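PDB 7DH8: transcriptional regulator fur family from Xanthomonas campestris pv. campestris, which senses zinc as a Zur regulator of the Fur family and, once zinc-loaded, probably binds promoter DNA to control zinc uptake genes. Local coordinates for residues Arg29-Ala34 / Leu40-Ile45; Glu64-Val69 / Pro81-Ala86; Gly94-Leu99 / Asn103-Cys108; Phe120-Cys123 / Ser128-Glu131. All coordinates share one frame; numbering follows the deposited sequence.

Contact 1: Arg29-Ala34 / Leu40-Ile45; sequences RAVERA and LRLTPI
Leu42 drives its two methyl groups against Val31 and Glu32, joining helix 25-35 to the turn that leads into helix 44-56 of the winged-helix DNA-binding domain found in Fur regulators. The patch is small, about 158 Å² over both sides, and no hydrogen bond crosses it. Leu42 supplies the largest share: its CB is directed at the helix, and with CG anti to the backbone N (chi1 -152°) the isobutyl group extends to the helix surface. There Val31 CG1 stands 4.0 Å from Leu42 CD1 and 4.2 Å from Leu42 CD2, so one valine methyl faces both branches of the leucine. The two side chains meet at about a right angle. Glu32 contributes its aliphatic part rather than its carboxylate, for Glu32 CG lies 4.3 Å from Leu42 CD2. At the backbone the closest approach is 6.0 Å, from Glu32 CA to Leu42 CA. Around this patch, Phe89 of helix 80-92 and Val28, Cys35 and Ala47 also touch Leu42, while Leu50, Phe95 and Pro111 pack on Val31, which explains why the valine is buried although Glu32 beside it is exposed. Directly after Leu42 the chain turns into helix 44-56, and Thr43, at the N-cap position, places its OG1 as acceptor for the backbone N of Arg46.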
loop_
_atom_site.group_PDB
_atom_site.type_symbol
_atom_site.label_atom_id
_atom_site.label_comp_id
_atom_site.label_asym_id
_atom_site.label_seq_id
_atom_site.Cartn_x
_atom_site.Cartn_y
_atom_site.Cartn_z
ATOM N N ARG A 29 -23.386 -16.979 3.768
ATOM C CA ARG A 29 -24.551 -17.421 2.942
ATOM C C ARG A 29 -24.729 -16.443 1.782
ATOM O O ARG A 29 -24.918 -16.873 0.696
ATOM C CB ARG A 29 -25.840 -17.600 3.747
ATOM C CG ARG A 29 -25.718 -18.324 5.083
ATOM C CD ARG A 29 -24.479 -19.133 5.411
ATOM N NE ARG A 29 -24.620 -20.581 5.366
ATOM C CZ ARG A 29 -24.764 -21.389 6.415
ATOM N NH1 ARG A 29 -24.786 -20.918 7.653
ATOM N NH2 ARG A 29 -24.874 -22.682 6.219
ATOM N N ALA A 30 -24.678 -15.152 2.031
ATOM C CA ALA A 30 -24.702 -14.193 0.920
ATOM C C ALA A 30 -23.539 -14.455 -0.042
ATOM O O ALA A 30 -23.758 -14.388 -1.223
ATOM C CB ALA A 30 -24.621 -12.821 1.494
ATOM N N VAL A 31 -22.332 -14.735 0.435
ATOM C CA VAL A 31 -21.208 -14.955 -0.529
ATOM C C VAL A 31 -21.385 -16.315 -1.208
ATOM O O VAL A 31 -20.957 -16.466 -2.361
ATOM C CB VAL A 31 -19.874 -14.904 0.228
ATOM C CG1 VAL A 31 -18.727 -15.567 -0.514
ATOM C CG2 VAL A 31 -19.508 -13.500 0.665
ATOM N N GLU A 32 -22.018 -17.241 -0.491
ATOM C CA GLU A 32 -22.250 -18.640 -0.875
ATOM C C GLU A 32 -23.043 -18.761 -2.175
ATOM O O GLU A 32 -22.809 -19.680 -2.970
ATOM C CB GLU A 32 -22.991 -19.377 0.249
ATOM C CG GLU A 32 -22.553 -20.823 0.496
ATOM C CD GLU A 32 -23.449 -21.839 -0.202
ATOM O OE1 GLU A 32 -22.923 -22.857 -0.716
ATOM O OE2 GLU A 32 -24.678 -21.616 -0.239
ATOM N N ARG A 33 -23.914 -17.778 -2.403
ATOM C CA ARG A 33 -24.707 -17.720 -3.647
ATOM C C ARG A 33 -24.136 -16.619 -4.527
ATOM O O ARG A 33 -24.686 -16.343 -5.557
ATOM C CB ARG A 33 -26.216 -17.579 -3.403
ATOM C CG ARG A 33 -27.078 -18.135 -4.535
ATOM C CD ARG A 33 -28.411 -17.450 -4.777
ATOM N NE ARG A 33 -29.289 -18.166 -5.683
ATOM C CZ ARG A 33 -30.563 -18.440 -5.419
ATOM N NH1 ARG A 33 -31.111 -18.040 -4.278
ATOM N NH2 ARG A 33 -31.290 -19.093 -6.309
ATOM N N ALA A 34 -23.067 -15.959 -4.112
ATOM C CA ALA A 34 -22.466 -15.035 -5.095
ATOM C C ALA A 34 -21.525 -15.875 -5.960
ATOM O O ALA A 34 -21.186 -15.429 -7.058
ATOM C CB ALA A 34 -21.800 -13.871 -4.430
ATOM N N LEU A 40 -17.587 -20.225 -9.953
ATOM C CA LEU A 40 -17.036 -20.814 -8.726
ATOM C C LEU A 40 -17.920 -21.401 -7.638
ATOM O O LEU A 40 -19.144 -21.264 -7.686
ATOM C CB LEU A 40 -16.184 -19.664 -8.206
ATOM C CG LEU A 40 -16.455 -18.305 -8.837
ATOM C CD1 LEU A 40 -16.513 -17.222 -7.793
ATOM C CD2 LEU A 40 -15.424 -17.976 -9.897
ATOM N N ARG A 41 -17.248 -22.104 -6.740
ATOM C CA ARG A 41 -17.876 -22.721 -5.549
ATOM C C ARG A 41 -17.169 -22.547 -4.205
ATOM O O ARG A 41 -15.970 -22.668 -4.144
ATOM C CB ARG A 41 -17.936 -24.213 -5.858
ATOM C CG ARG A 41 -19.281 -24.666 -6.412
ATOM C CD ARG A 41 -19.234 -25.484 -7.700
ATOM N NE ARG A 41 -18.606 -26.763 -7.453
ATOM C CZ ARG A 41 -17.734 -27.329 -8.262
ATOM N NH1 ARG A 41 -17.409 -26.741 -9.400
ATOM N NH2 ARG A 41 -17.202 -28.482 -7.922
ATOM N N LEU A 42 -17.944 -22.335 -3.161
ATOM C CA LEU A 42 -17.353 -22.052 -1.858
ATOM C C LEU A 42 -17.223 -23.326 -1.028
ATOM O O LEU A 42 -18.166 -23.726 -0.340
ATOM C CB LEU A 42 -18.201 -20.997 -1.153
ATOM C CG LEU A 42 -17.462 -20.091 -0.151
ATOM C CD1 LEU A 42 -16.615 -18.962 -0.837
ATOM C CD2 LEU A 42 -18.445 -19.510 0.840
ATOM N N THR A 43 -16.039 -23.963 -1.100
ATOM C CA THR A 43 -15.748 -25.144 -0.300
ATOM C C THR A 43 -15.875 -24.819 1.188
ATOM O O THR A 43 -15.752 -23.661 1.593
ATOM C CB THR A 43 -14.333 -25.671 -0.587
ATOM O OG1 THR A 43 -13.361 -24.804 0.011
ATOM C CG2 THR A 43 -14.049 -25.789 -2.086
ATOM N N PRO A 44 -16.120 -25.830 2.024
ATOM C CA PRO A 44 -16.111 -25.597 3.481
ATOM C C PRO A 44 -14.879 -24.868 3.965
ATOM O O PRO A 44 -14.963 -24.009 4.855
ATOM C CB PRO A 44 -16.186 -27.011 4.070
ATOM C CG PRO A 44 -16.122 -27.957 2.888
ATOM C CD PRO A 44 -16.569 -27.188 1.693
ATOM N N ILE A 45 -13.724 -25.185 3.386
ATOM C CA ILE A 45 -12.498 -24.517 3.789
ATOM C C ILE A 45 -12.541 -23.033 3.429
ATOM O O ILE A 45 -12.210 -22.178 4.252
ATOM C CB ILE A 45 -11.275 -25.187 3.135
ATOM C CG1 ILE A 45 -11.096 -26.610 3.668
ATOM C CG2 ILE A 45 -10.022 -24.360 3.377
ATOM C CD1 ILE A 45 -10.088 -27.429 2.896
#

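Contact 2: Glu64-Val69 / Pro81-Ala86; sequences ELLDWV and PTVYRA
Val83 spreads its two methyls over helix 62-69, CG2 onto Leu66 and CG1 onto Val69, so that one branched residue meets two residues about one turn apart. On the CG2 branch, Val83 CG2 is modelled 3.5 Å from Leu66 CG, a closeness that may share the uncertainty in the leucine's placement. The CG1 branch, anti to the valine's own carbonyl carbon (chi1 -45°), goes the other way and meets Val69 tip to tip, Val83 CG1 to Val69 CG1 being 3.6 Å. Leu66 is in turn a bump for the second helix, its branched end filling the angle between Val83 and Tyr84. It crosses the tyrosine side chain at about a right angle, and Leu66 CD2 stays 3.7 Å from Tyr84 CE2. The modelled CD1 of Leu66 comes too near the ring to be trusted, so the exact rotation of the leucine side chain is doubtful. Helices 62-69 and 80-92 form the helix-turn-helix of the winged-helix domain, and by analogy with other Fur proteins the latter is probably the DNA-recognition helix. Their short segments approach to 10.5 Å between axes, at 119° between directions, consistent with a local contact. No hydrogen bond spans it. On the flank, Val83 CG2 also lies 4.2 Å above one face of the neighbouring Tyr84 ring, toward its rim, while helix 44-56 extends the apolar surface by placing Leu52 on Val69 and Val49 on Leu65.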
loop_
_atom_site.group_PDB
_atom_site.type_symbol
_atom_site.label_atom_id
_atom_site.label_comp_id
_atom_site.label_asym_id
_atom_site.label_seq_id
_atom_site.Cartn_x
_atom_site.Cartn_y
_atom_site.Cartn_z
ATOM N N GLU A 64 -2.518 -15.416 12.052
ATOM C CA GLU A 64 -3.652 -15.521 12.958
ATOM C C GLU A 64 -4.737 -16.381 12.349
ATOM O O GLU A 64 -5.426 -17.122 13.045
ATOM C CB GLU A 64 -4.221 -14.123 13.262
ATOM C CG GLU A 64 -3.327 -13.313 14.126
ATOM C CD GLU A 64 -3.858 -11.909 14.236
ATOM O OE1 GLU A 64 -4.529 -11.466 13.263
ATOM O OE2 GLU A 64 -3.601 -11.264 15.281
ATOM N N LEU A 65 -4.951 -16.238 11.047
ATOM C CA LEU A 65 -6.001 -17.028 10.421
ATOM C C LEU A 65 -5.682 -18.512 10.531
ATOM O O LEU A 65 -6.567 -19.334 10.773
ATOM C CB LEU A 65 -6.141 -16.596 8.953
ATOM C CG LEU A 65 -6.959 -17.450 8.002
ATOM C CD1 LEU A 65 -8.444 -17.373 8.412
ATOM C CD2 LEU A 65 -6.749 -16.948 6.563
ATOM N N LEU A 66 -4.412 -18.873 10.354
ATOM C CA LEU A 66 -4.049 -20.284 10.482
ATOM C C LEU A 66 -4.263 -20.801 11.890
ATOM O O LEU A 66 -4.838 -21.877 12.066
ATOM C CB LEU A 66 -2.603 -20.509 10.093
ATOM C CG LEU A 66 -2.730 -20.897 8.645
ATOM C CD1 LEU A 66 -2.757 -19.578 7.798
ATOM C CD2 LEU A 66 -1.651 -21.867 8.286
ATOM N N ASP A 67 -3.759 -20.073 12.890
ATOM C CA ASP A 67 -4.103 -20.361 14.284
ATOM C C ASP A 67 -5.588 -20.634 14.440
ATOM O O ASP A 67 -5.969 -21.702 14.928
ATOM C CB ASP A 67 -3.674 -19.229 15.222
ATOM C CG ASP A 67 -2.205 -19.291 15.572
ATOM O OD1 ASP A 67 -1.667 -20.429 15.677
ATOM O OD2 ASP A 67 -1.585 -18.207 15.725
ATOM N N TRP A 68 -6.452 -19.703 13.996
ATOM C CA TRP A 68 -7.885 -19.898 14.250
ATOM C C TRP A 68 -8.541 -20.985 13.403
ATOM O O TRP A 68 -9.634 -21.465 13.737
ATOM C CB TRP A 68 -8.695 -18.646 13.885
ATOM C CG TRP A 68 -8.221 -17.375 14.520
ATOM C CD1 TRP A 68 -7.442 -17.266 15.621
ATOM C CD2 TRP A 68 -8.471 -16.043 14.074
ATOM N NE1 TRP A 68 -7.193 -15.959 15.901
ATOM C CE2 TRP A 68 -7.826 -15.181 14.975
ATOM C CE3 TRP A 68 -9.207 -15.493 13.022
ATOM C CZ2 TRP A 68 -7.860 -13.814 14.849
ATOM C CZ3 TRP A 68 -9.253 -14.113 12.904
ATOM C CH2 TRP A 68 -8.576 -13.291 13.818
ATOM N N VAL A 69 -7.928 -21.336 12.268
ATOM C CA VAL A 69 -8.487 -22.396 11.434
ATOM C C VAL A 69 -7.973 -23.749 11.927
ATOM O O VAL A 69 -8.480 -24.806 11.536
ATOM C CB VAL A 69 -7.872 -22.348 10.022
ATOM C CG1 VAL A 69 -7.752 -23.748 9.417
ATOM C CG2 VAL A 69 -8.697 -21.453 9.129
ATOM N N PRO A 81 -0.989 -24.994 3.527
ATOM C CA PRO A 81 -1.150 -24.540 2.130
ATOM C C PRO A 81 -2.577 -24.667 1.617
ATOM O O PRO A 81 -2.921 -24.024 0.614
ATOM C CB PRO A 81 -0.167 -25.436 1.354
ATOM C CG PRO A 81 -0.036 -26.617 2.177
ATOM C CD PRO A 81 -0.106 -26.182 3.587
ATOM N N THR A 82 -3.415 -25.469 2.283
ATOM C CA THR A 82 -4.829 -25.544 1.927
ATOM C C THR A 82 -5.543 -24.252 2.292
ATOM O O THR A 82 -6.244 -23.665 1.458
ATOM C CB THR A 82 -5.487 -26.740 2.618
ATOM O OG1 THR A 82 -5.055 -27.937 1.978
ATOM C CG2 THR A 82 -6.980 -26.657 2.527
ATOM N N VAL A 83 -5.344 -23.768 3.526
ATOM C CA VAL A 83 -5.914 -22.469 3.902
ATOM C C VAL A 83 -5.316 -21.346 3.055
ATOM O O VAL A 83 -6.002 -20.382 2.715
ATOM C CB VAL A 83 -5.741 -22.203 5.420
ATOM C CG1 VAL A 83 -6.111 -23.441 6.249
ATOM C CG2 VAL A 83 -4.342 -21.822 5.722
ATOM N N TYR A 84 -4.045 -21.449 2.670
ATOM C CA TYR A 84 -3.490 -20.326 1.915
ATOM C C TYR A 84 -4.059 -20.260 0.496
ATOM O O TYR A 84 -4.196 -19.168 -0.072
ATOM C CB TYR A 84 -1.968 -20.401 1.909
ATOM C CG TYR A 84 -1.384 -20.019 3.263
ATOM C CD1 TYR A 84 -1.647 -18.769 3.822
ATOM C CD2 TYR A 84 -0.594 -20.903 3.984
ATOM C CE1 TYR A 84 -1.129 -18.409 5.057
ATOM C CE2 TYR A 84 -0.068 -20.553 5.223
ATOM C CZ TYR A 84 -0.334 -19.305 5.754
ATOM O OH TYR A 84 0.176 -18.945 6.989
ATOM N N ARG A 85 -4.419 -21.402 -0.081
ATOM C CA ARG A 85 -5.063 -21.371 -1.385
ATOM C C ARG A 85 -6.525 -20.959 -1.284
ATOM O O ARG A 85 -7.045 -20.303 -2.203
ATOM C CB ARG A 85 -4.919 -22.720 -2.072
ATOM C CG ARG A 85 -3.582 -22.807 -2.806
ATOM C CD ARG A 85 -3.489 -24.052 -3.663
ATOM N NE ARG A 85 -3.651 -25.260 -2.866
ATOM C CZ ARG A 85 -2.642 -25.878 -2.250
ATOM N NH1 ARG A 85 -1.410 -25.379 -2.345
ATOM N NH2 ARG A 85 -2.860 -26.988 -1.546
ATOM N N ALA A 86 -7.189 -21.285 -0.174
ATOM C CA ALA A 86 -8.532 -20.758 0.056
ATOM C C ALA A 86 -8.505 -19.232 0.169
ATOM O O ALA A 86 -9.340 -18.532 -0.431
ATOM C CB ALA A 86 -9.154 -21.405 1.305
#

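Contact 3: Gly94-Leu99 / Asn103-Cys108; sequences GFVHKL and NAFVAC. With ZN (zinc ion), chain B.
The imidazole of His97 has Cys108 at its edge, the sulfur SG being 4.6 Å from the ring centroid and 75° off the normal; outside the hairpin, Phe120 packs edge-to-face with it and the His116 ring meets it about perpendicularly. On the other side of the sheet the Phe105 ring is approached obliquely by Val96 and Lys98. Lys98 runs extended, CG anti to the backbone N (chi1 -173°), which lays its methylenes beside the ring, Lys98 CG 3.6 Å from Phe105 CE2. Leu99 crosses Val106 at about a right angle on the histidine's side.

These strands form the two-stranded wing of the winged-helix domain. His97 N donates to Val106 O at 2.8 Å, while Cys108 N bonds Phe95 O almost straight, 177°, though from well above the carbonyl plane. Near the turn, Asn103 and Ala104 both face Leu99, a G1 beta bulge.

At the opposite end zinc takes His97 NE2 at 2.0 Å and Cys108 SG at 2.1 Å, with His116 and Glu131 completing the site. One ligand comes from strand 96-99 and the other from just beyond strand 104-107, which implies that zinc clamps this end and that the cysteine is probably held as thiolate.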
loop_
_atom_site.group_PDB
_atom_site.type_symbol
_atom_site.label_atom_id
_atom_site.label_comp_id
_atom_site.label_asym_id
_atom_site.label_seq_id
_atom_site.Cartn_x
_atom_site.Cartn_y
_atom_site.Cartn_z
ATOM N N GLY A 94 -12.431 -11.158 -5.112
ATOM C CA GLY A 94 -12.861 -9.934 -4.471
ATOM C C GLY A 94 -13.699 -10.091 -3.225
ATOM O O GLY A 94 -14.356 -9.120 -2.828
ATOM N N PHE A 95 -13.698 -11.262 -2.585
ATOM C CA PHE A 95 -14.398 -11.417 -1.312
ATOM C C PHE A 95 -13.566 -10.991 -0.104
ATOM O O PHE A 95 -14.124 -10.802 0.971
ATOM C CB PHE A 95 -14.855 -12.870 -1.135
ATOM C CG PHE A 95 -15.705 -13.367 -2.278
ATOM C CD1 PHE A 95 -16.934 -12.754 -2.568
ATOM C CD2 PHE A 95 -15.286 -14.422 -3.075
ATOM C CE1 PHE A 95 -17.722 -13.200 -3.607
ATOM C CE2 PHE A 95 -16.079 -14.871 -4.117
ATOM C CZ PHE A 95 -17.292 -14.259 -4.389
ATOM N N VAL A 96 -12.254 -10.868 -0.257
ATOM C CA VAL A 96 -11.340 -10.510 0.828
ATOM C C VAL A 96 -10.359 -9.535 0.223
ATOM O O VAL A 96 -9.976 -9.687 -0.940
ATOM C CB VAL A 96 -10.617 -11.752 1.377
ATOM C CG1 VAL A 96 -9.238 -11.375 2.032
ATOM C CG2 VAL A 96 -11.544 -12.551 2.340
ATOM N N HIS A 97 -9.991 -8.504 0.967
ATOM C CA HIS A 97 -9.009 -7.558 0.494
ATOM C C HIS A 97 -7.762 -7.724 1.328
ATOM O O HIS A 97 -7.850 -7.854 2.548
ATOM C CB HIS A 97 -9.488 -6.095 0.604
ATOM C CG HIS A 97 -10.697 -5.794 -0.229
ATOM N ND1 HIS A 97 -10.611 -5.523 -1.578
ATOM C CD2 HIS A 97 -12.010 -5.700 0.091
ATOM C CE1 HIS A 97 -11.825 -5.302 -2.059
ATOM N NE2 HIS A 97 -12.689 -5.369 -1.058
ATOM N N LYS A 98 -6.608 -7.670 0.672
ATOM C CA LYS A 98 -5.361 -7.570 1.392
ATOM C C LYS A 98 -5.003 -6.102 1.501
ATOM O O LYS A 98 -4.906 -5.409 0.481
ATOM C CB LYS A 98 -4.226 -8.321 0.693
ATOM C CG LYS A 98 -2.911 -8.344 1.591
ATOM C CD LYS A 98 -1.746 -8.971 0.791
ATOM C CE LYS A 98 -0.366 -8.664 1.422
ATOM N NZ LYS A 98 0.730 -9.464 0.725
ATOM N N LEU A 99 -4.840 -5.625 2.728
ATOM C CA LEU A 99 -4.394 -4.251 2.991
ATOM C C LEU A 99 -2.872 -4.220 2.961
ATOM O O LEU A 99 -2.218 -4.757 3.851
ATOM C CB LEU A 99 -4.905 -3.793 4.343
ATOM C CG LEU A 99 -6.449 -3.813 4.353
ATOM C CD1 LEU A 99 -6.973 -3.455 5.737
ATOM C CD2 LEU A 99 -7.040 -2.879 3.221
ATOM N N ASN A 103 -0.322 -5.381 5.953
ATOM C CA ASN A 103 -0.089 -6.790 5.635
ATOM C C ASN A 103 -1.124 -7.669 6.326
ATOM O O ASN A 103 -0.793 -8.587 7.082
ATOM C CB ASN A 103 1.381 -7.208 5.959
ATOM C CG ASN A 103 1.726 -8.586 5.402
ATOM O OD1 ASN A 103 1.095 -9.039 4.455
ATOM N ND2 ASN A 103 2.697 -9.280 6.016
ATOM N N ALA A 104 -2.409 -7.354 6.087
ATOM C CA ALA A 104 -3.496 -7.997 6.803
ATOM C C ALA A 104 -4.724 -7.997 5.897
ATOM O O ALA A 104 -4.740 -7.374 4.825
ATOM C CB ALA A 104 -3.753 -7.317 8.186
ATOM N N PHE A 105 -5.686 -8.822 6.247
ATOM C CA PHE A 105 -6.809 -9.159 5.366
ATOM C C PHE A 105 -8.112 -8.754 6.011
ATOM O O PHE A 105 -8.247 -8.824 7.237
ATOM C CB PHE A 105 -6.851 -10.647 5.079
ATOM C CG PHE A 105 -5.609 -11.141 4.399
ATOM C CD1 PHE A 105 -4.507 -11.486 5.142
ATOM C CD2 PHE A 105 -5.504 -11.125 2.994
ATOM C CE1 PHE A 105 -3.342 -11.923 4.520
ATOM C CE2 PHE A 105 -4.351 -11.528 2.358
ATOM C CZ PHE A 105 -3.246 -11.928 3.118
ATOM N N VAL A 106 -9.095 -8.375 5.192
ATOM C CA VAL A 106 -10.400 -7.934 5.685
ATOM C C VAL A 106 -11.415 -8.473 4.690
ATOM O O VAL A 106 -11.106 -8.645 3.504
ATOM C CB VAL A 106 -10.564 -6.368 5.835
ATOM C CG1 VAL A 106 -9.832 -5.785 7.031
ATOM C CG2 VAL A 106 -10.173 -5.597 4.507
ATOM N N ALA A 107 -12.618 -8.767 5.168
ATOM C CA ALA A 107 -13.649 -9.246 4.267
ATOM C C ALA A 107 -14.215 -8.063 3.492
ATOM O O ALA A 107 -14.298 -6.936 4.007
ATOM C CB ALA A 107 -14.761 -9.975 5.033
ATOM N N CYS A 108 -14.565 -8.302 2.233
ATOM C CA CYS A 108 -15.227 -7.236 1.490
ATOM C C CYS A 108 -16.671 -7.090 1.973
ATOM O O CYS A 108 -17.437 -8.062 2.002
ATOM C CB CYS A 108 -15.197 -7.487 -0.010
ATOM S SG CYS A 108 -16.137 -6.166 -0.976
HETATM ZN ZN ZN B . -14.610 -4.824 -1.329
#

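Contact 4: Phe120-Cys123 / Ser128-Glu131; sequences FLIC and SAVE. With ZN (zinc ion), chain B; ZN (zinc ion), chain C.
Leu121 and Val130 exchange two backbone hydrogen bonds, Leu121 N to Val130 O and Val130 N to Leu121 O, each 2.8 Å, and Cys123 N adds a third to Ser128 O. CA-H...O contacts fill the intervals, as from Phe120 CA to Val130 O at 3.1 Å. One water bridges the two strands: it donates to Leu121 O, so that this carbonyl has two partners, and it lies 2.8 Å from Ser128 OG.

The pair is an antiparallel hairpin in the mixed sheet of the Fur dimerisation domain; strand 151-160 flanks 119-123 on its other side, and Ala145 and Phe150 of the second subunit pack on Leu121 and Cys123.

Among side chains, Phe120 and Glu131 lie side by side and point the same way, with Phe120 CE2 3.4 Å from Glu131 CB and the ring and carboxylate planes 37° apart. Ile122 CG1 rests on Ala129 CB.

Metal bonds occupy both ends. The chain of Glu131, extended with CG anti to the backbone N (chi1 -179°), carries OE2 to 2.0 Å from the zinc it shares with His97, Cys108 and His116. The Cys123 SG binds the other zinc at 2.3 Å, with Cys126, Cys163 and Cys166 as its remaining ligands.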
loop_
_atom_site.group_PDB
_atom_site.type_symbol
_atom_site.label_atom_id
_atom_site.label_comp_id
_atom_site.label_asym_id
_atom_site.label_seq_id
_atom_site.Cartn_x
_atom_site.Cartn_y
_atom_site.Cartn_z
ATOM N N PHE A 120 -9.565 2.566 1.487
ATOM C CA PHE A 120 -9.688 2.153 2.873
ATOM C C PHE A 120 -9.175 3.253 3.769
ATOM O O PHE A 120 -8.116 3.828 3.478
ATOM C CB PHE A 120 -8.834 0.881 3.133
ATOM C CG PHE A 120 -9.412 -0.309 2.515
ATOM C CD1 PHE A 120 -9.076 -0.641 1.215
ATOM C CD2 PHE A 120 -10.329 -1.079 3.195
ATOM C CE1 PHE A 120 -9.660 -1.717 0.603
ATOM C CE2 PHE A 120 -10.914 -2.163 2.569
ATOM C CZ PHE A 120 -10.578 -2.477 1.295
ATOM N N LEU A 121 -9.923 3.540 4.865
ATOM C CA LEU A 121 -9.448 4.377 5.956
ATOM C C LEU A 121 -8.910 3.439 7.026
ATOM O O LEU A 121 -9.657 2.617 7.553
ATOM C CB LEU A 121 -10.581 5.225 6.544
ATOM C CG LEU A 121 -11.431 6.036 5.539
ATOM C CD1 LEU A 121 -12.582 6.707 6.214
ATOM C CD2 LEU A 121 -10.509 7.019 4.771
ATOM N N ILE A 122 -7.634 3.543 7.348
ATOM C CA ILE A 122 -7.014 2.615 8.282
ATOM C C ILE A 122 -6.487 3.423 9.445
ATOM O O ILE A 122 -5.653 4.301 9.262
ATOM C CB ILE A 122 -5.905 1.783 7.612
ATOM C CG1 ILE A 122 -6.467 1.013 6.433
ATOM C CG2 ILE A 122 -5.292 0.727 8.622
ATOM C CD1 ILE A 122 -5.280 0.348 5.560
ATOM N N CYS A 123 -7.027 3.186 10.650
ATOM C CA CYS A 123 -6.627 4.008 11.770
ATOM C C CYS A 123 -5.230 3.572 12.177
ATOM O O CYS A 123 -4.986 2.381 12.355
ATOM C CB CYS A 123 -7.601 3.859 12.946
ATOM S SG CYS A 123 -7.108 4.788 14.382
ATOM N N SER A 128 -8.432 -0.223 13.014
ATOM C CA SER A 128 -9.659 -0.463 12.255
ATOM C C SER A 128 -9.451 -0.057 10.799
ATOM O O SER A 128 -8.656 0.852 10.494
ATOM C CB SER A 128 -10.849 0.347 12.790
ATOM O OG SER A 128 -10.546 1.747 12.650
ATOM N N ALA A 129 -10.239 -0.692 9.906
ATOM C CA ALA A 129 -10.161 -0.401 8.480
ATOM C C ALA A 129 -11.569 -0.265 7.929
ATOM O O ALA A 129 -12.421 -1.137 8.123
ATOM C CB ALA A 129 -9.411 -1.476 7.714
ATOM N N VAL A 130 -11.830 0.850 7.279
ATOM C CA VAL A 130 -13.160 1.088 6.723
ATOM C C VAL A 130 -13.016 1.116 5.213
ATOM O O VAL A 130 -12.203 1.884 4.682
ATOM C CB VAL A 130 -13.774 2.400 7.226
ATOM C CG1 VAL A 130 -15.160 2.623 6.523
ATOM C CG2 VAL A 130 -13.964 2.362 8.743
ATOM N N GLU A 131 -13.878 0.364 4.526
ATOM C CA GLU A 131 -13.842 0.229 3.084
ATOM C C GLU A 131 -14.842 1.197 2.476
ATOM O O GLU A 131 -16.023 1.092 2.765
ATOM C CB GLU A 131 -14.220 -1.184 2.654
ATOM C CG GLU A 131 -14.159 -1.316 1.108
ATOM C CD GLU A 131 -14.465 -2.729 0.613
ATOM O OE1 GLU A 131 -14.552 -3.667 1.438
ATOM O OE2 GLU A 131 -14.593 -2.920 -0.630
HETATM ZN ZN ZN B . -14.610 -4.824 -1.329
HETATM ZN ZN ZN C . -8.859 4.215 15.833
HETATM O O HOH W 1 -10.818 3.324 10.330
#

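The contacts follow one another along the chain, each closing before the next opens. Contacts 1 and 2 belong to the helical part of the DNA-binding domain, their centres about 17 Å apart, and meet where Ile45 packs on Thr82 and Ala86 of helix 80-92. A short turn after that helix leads into the hairpin of contact 3, whose Phe95 also touches Val31 of contact 1. Contact 4 lies in the dimerisation sheet, about 25 Å from contact 1 between centres and across the chain's centre from it. Contacts 3 and 4, about 11 Å apart between centres, share one zinc, so metal binding ties the wing to the dimerisation domain, consistent with zinc fixing their relative orientation for DNA binding.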